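Local coordinates for PTS system, nitrogen regulatory IIA protein (Neisseria meningitidis, PDB 2A0J) that probably takes part in phosphohistidine-dependent phosphoryl transfer of the phosphotransferase system and in nitrogen regulation, at residues Phe80-Glu85 and Val97-Ile102. Residues are numbered along the deposited sequence; the frame is centred on the assembly and turned at random.
Sequences FIRTRE and VSLIFI
I81 and I100 exchange a reciprocal pair of backbone hydrogen bonds, I81 N to I100 O at 2.7 Å and I100 N to I81 O at 2.9 Å, a textbook hydrogen-bonded pair of antiparallel strands. T83 N continues the register onto S98 O (3.1 Å), tilted from the carbonyl plane where the second strand turns a corner. Apolar contacts divide between the two faces. On one, the F80 ring, its CG anti to the backbone N (chi1 -173°), presents CD1 to F101 CD2 at 3.8 Å and CZ to L99 CD2, while R82 runs alongside L99. These are the two central strands of the four-stranded mixed sheet of this EIIA type 2 domain, with helices packed on both faces: F80 and F101 meet L146 of helix 139-146, whereas I81 and I100 share L25 of helix 22-33. Beside I100, T83 CG2 lies 3.7 Å from I100 CD1, the two side chains crossing at about a right angle. Polar groups gather where the first strand ends and the second begins. There T83 OG1 donates to E85 O (2.9 Å) from above the carbonyl plane, and one water bridges T83 O and S98 OG. Within its strand, R82 hydrogen-bonds through NE, NH1 and NH2 to the backbone carbonyls of L15, L133 and V136 in turn.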
ATOM      1  N   PHE A  80      -5.157  -0.265  -1.379  1.00 14.89           N
ATOM      2  CA  PHE A  80      -5.101  -1.051  -0.160  1.00 19.92           C
ATOM      3  C   PHE A  80      -5.451  -2.495  -0.487  1.00 18.05           C
ATOM      4  O   PHE A  80      -6.414  -2.751  -1.213  1.00 12.54           O
ATOM      5  CB  PHE A  80      -6.078  -0.505   0.883  1.00 18.68           C
ATOM      6  CG  PHE A  80      -5.953  -1.171   2.218  1.00 23.16           C
ATOM      7  CD1 PHE A  80      -4.890  -0.861   3.063  1.00 22.78           C
ATOM      8  CD2 PHE A  80      -6.861  -2.151   2.610  1.00 19.65           C
ATOM      9  CE1 PHE A  80      -4.727  -1.521   4.281  1.00 19.38           C
ATOM     10  CE2 PHE A  80      -6.707  -2.818   3.828  1.00 18.50           C
ATOM     11  CZ  PHE A  80      -5.634  -2.502   4.666  1.00  8.35           C
ATOM     12  N   ILE A  81      -4.667  -3.430   0.048  1.00 21.06           N
ATOM     13  CA  ILE A  81      -4.894  -4.853  -0.188  1.00 22.50           C
ATOM     14  C   ILE A  81      -4.947  -5.704   1.075  1.00 23.75           C
ATOM     15  O   ILE A  81      -4.078  -5.603   1.941  1.00 21.68           O
ATOM     16  CB  ILE A  81      -3.799  -5.466  -1.074  1.00 22.00           C
ATOM     17  CG1 ILE A  81      -3.756  -4.764  -2.429  1.00 16.47           C
ATOM     18  CG2 ILE A  81      -4.055  -6.963  -1.235  1.00  9.66           C
ATOM     19  CD1 ILE A  81      -2.733  -5.360  -3.392  1.00  9.65           C
ATOM     20  N   ARG A  82      -5.972  -6.549   1.155  1.00 26.07           N
ATOM     21  CA  ARG A  82      -6.164  -7.475   2.272  1.00 24.25           C
ATOM     22  C   ARG A  82      -6.028  -8.861   1.644  1.00 21.97           C
ATOM     23  O   ARG A  82      -6.850  -9.261   0.813  1.00 15.17           O
ATOM     24  CB  ARG A  82      -7.561  -7.318   2.882  1.00 16.33           C
ATOM     25  CG  ARG A  82      -7.587  -7.189   4.402  1.00 21.75           C
ATOM     26  CD  ARG A  82      -8.274  -8.364   5.066  1.00 13.76           C
ATOM     27  NE  ARG A  82      -9.630  -8.564   4.554  1.00 33.10           N
ATOM     28  CZ  ARG A  82     -10.713  -7.945   5.006  1.00 10.29           C
ATOM     29  NH1 ARG A  82     -10.629  -7.074   5.996  1.00 34.91           N
ATOM     30  NH2 ARG A  82     -11.887  -8.204   4.462  1.00 21.40           N
ATOM     31  N   THR A  83      -4.976  -9.578   2.028  1.00 13.32           N
ATOM     32  CA  THR A  83      -4.705 -10.903   1.487  1.00  5.13           C
ATOM     33  C   THR A  83      -5.551 -12.003   2.135  1.00 10.95           C
ATOM     34  O   THR A  83      -5.899 -11.923   3.311  1.00 13.34           O
ATOM     35  CB  THR A  83      -3.196 -11.245   1.634  1.00 16.62           C
ATOM     36  OG1 THR A  83      -2.802 -11.123   3.010  1.00 25.52           O
ATOM     37  CG2 THR A  83      -2.343 -10.284   0.785  1.00  9.92           C
ATOM     38  N   ARG A  84      -5.899 -13.022   1.356  1.00 19.09           N
ATOM     39  CA  ARG A  84      -6.689 -14.131   1.876  1.00 26.41           C
ATOM     40  C   ARG A  84      -5.826 -14.893   2.876  1.00 30.17           C
ATOM     41  O   ARG A  84      -6.314 -15.386   3.895  1.00 25.13           O
ATOM     42  CB  ARG A  84      -7.111 -15.067   0.744  1.00 23.09           C
ATOM     43  CG  ARG A  84      -8.044 -16.179   1.192  1.00 33.47           C
ATOM     44  CD  ARG A  84      -8.483 -17.037   0.016  1.00 31.98           C
ATOM     45  NE  ARG A  84      -9.010 -16.217  -1.067  1.00 39.62           N
ATOM     46  CZ  ARG A  84      -9.481 -16.698  -2.211  1.00 48.42           C
ATOM     47  NH1 ARG A  84      -9.495 -18.006  -2.423  1.00 64.81           N
ATOM     48  NH2 ARG A  84      -9.933 -15.868  -3.141  1.00 40.99           N
ATOM     49  N   GLU A  85      -4.535 -14.972   2.566  1.00 29.47           N
ATOM     50  CA  GLU A  85      -3.558 -15.652   3.408  1.00 29.32           C
ATOM     51  C   GLU A  85      -2.356 -14.725   3.591  1.00 18.03           C
ATOM     52  O   GLU A  85      -2.059 -13.913   2.725  1.00 11.30           O
ATOM     53  CB  GLU A  85      -3.103 -16.952   2.737  1.00 27.53           C
ATOM     54  CG  GLU A  85      -3.370 -18.221   3.532  1.00 33.45           C
ATOM     55  CD  GLU A  85      -4.839 -18.579   3.602  1.00 42.84           C
ATOM     56  OE1 GLU A  85      -5.607 -17.841   4.248  1.00 43.93           O
ATOM     57  OE2 GLU A  85      -5.228 -19.604   3.004  1.00 58.08           O
ATOM     58  N   VAL A  97       2.728 -10.712   6.100  1.00 18.64           N
ATOM     59  CA  VAL A  97       1.779  -9.593   6.094  1.00 19.56           C
ATOM     60  C   VAL A  97       0.451  -9.849   5.381  1.00 18.30           C
ATOM     61  O   VAL A  97       0.393 -10.560   4.371  1.00 16.64           O
ATOM     62  CB  VAL A  97       2.422  -8.332   5.465  1.00 15.26           C
ATOM     63  CG1 VAL A  97       3.812  -8.115   6.042  1.00  5.43           C
ATOM     64  CG2 VAL A  97       2.467  -8.470   3.958  1.00 12.52           C
ATOM     65  N   SER A  98      -0.616  -9.245   5.901  1.00  9.97           N
ATOM     66  CA  SER A  98      -1.947  -9.408   5.311  1.00 10.76           C
ATOM     67  C   SER A  98      -2.589  -8.069   4.967  1.00 13.61           C
ATOM     68  O   SER A  98      -3.623  -8.014   4.298  1.00 16.31           O
ATOM     69  CB  SER A  98      -2.865 -10.185   6.264  1.00  3.72           C
ATOM     70  OG  SER A  98      -2.489 -11.552   6.349  1.00 10.96           O
ATOM     71  N   LEU A  99      -1.976  -6.990   5.435  1.00 15.74           N
ATOM     72  CA  LEU A  99      -2.488  -5.653   5.169  1.00 13.73           C
ATOM     73  C   LEU A  99      -1.444  -4.825   4.425  1.00 12.00           C
ATOM     74  O   LEU A  99      -0.410  -4.462   4.983  1.00 15.88           O
ATOM     75  CB  LEU A  99      -2.887  -4.986   6.484  1.00  5.22           C
ATOM     76  CG  LEU A  99      -3.962  -5.777   7.241  1.00 14.78           C
ATOM     77  CD1 LEU A  99      -4.483  -4.968   8.420  1.00 28.01           C
ATOM     78  CD2 LEU A  99      -5.101  -6.122   6.297  1.00  3.60           C
ATOM     79  N   ILE A 100      -1.722  -4.532   3.159  1.00 14.15           N
ATOM     80  CA  ILE A 100      -0.784  -3.777   2.334  1.00 22.79           C
ATOM     81  C   ILE A 100      -1.323  -2.452   1.774  1.00 22.40           C
ATOM     82  O   ILE A 100      -2.323  -2.427   1.056  1.00 20.55           O
ATOM     83  CB  ILE A 100      -0.275  -4.642   1.122  1.00 21.21           C
ATOM     84  CG1 ILE A 100       0.231  -6.008   1.606  1.00 13.56           C
ATOM     85  CG2 ILE A 100       0.856  -3.920   0.391  1.00  5.20           C
ATOM     86  CD1 ILE A 100      -0.858  -7.030   1.860  1.00 11.32           C
ATOM     87  N   PHE A 101      -0.653  -1.350   2.110  1.00 17.66           N
ATOM     88  CA  PHE A 101      -1.037  -0.040   1.592  1.00 16.14           C
ATOM     89  C   PHE A 101       0.079   0.438   0.642  1.00 14.17           C
ATOM     90  O   PHE A 101       1.221   0.627   1.064  1.00  5.93           O
ATOM     91  CB  PHE A 101      -1.240   0.967   2.736  1.00 12.20           C
ATOM     92  CG  PHE A 101      -1.891   2.256   2.299  1.00 13.55           C
ATOM     93  CD1 PHE A 101      -1.206   3.162   1.488  1.00 32.39           C
ATOM     94  CD2 PHE A 101      -3.208   2.538   2.650  1.00 12.15           C
ATOM     95  CE1 PHE A 101      -1.825   4.329   1.027  1.00 23.97           C
ATOM     96  CE2 PHE A 101      -3.840   3.704   2.194  1.00 17.07           C
ATOM     97  CZ  PHE A 101      -3.146   4.598   1.381  1.00 22.12           C
ATOM     98  N   ILE A 102      -0.249   0.612  -0.639  1.00 15.07           N
ATOM     99  CA  ILE A 102       0.739   1.054  -1.627  1.00 14.35           C
ATOM    100  C   ILE A 102       0.546   2.520  -1.960  1.00  9.81           C
ATOM    101  O   ILE A 102      -0.579   2.981  -2.108  1.00 16.24           O
ATOM    102  CB  ILE A 102       0.642   0.268  -2.955  1.00 15.09           C
ATOM    103  CG1 ILE A 102       0.549  -1.236  -2.688  1.00 15.54           C
ATOM    104  CG2 ILE A 102       1.855   0.574  -3.819  1.00 19.08           C
ATOM    105  CD1 ILE A 102      -0.855  -1.716  -2.320  1.00 16.89           C
TER
HETATM  106  O   HOH W   1      -4.441 -12.966   5.420  1.00 15.78           O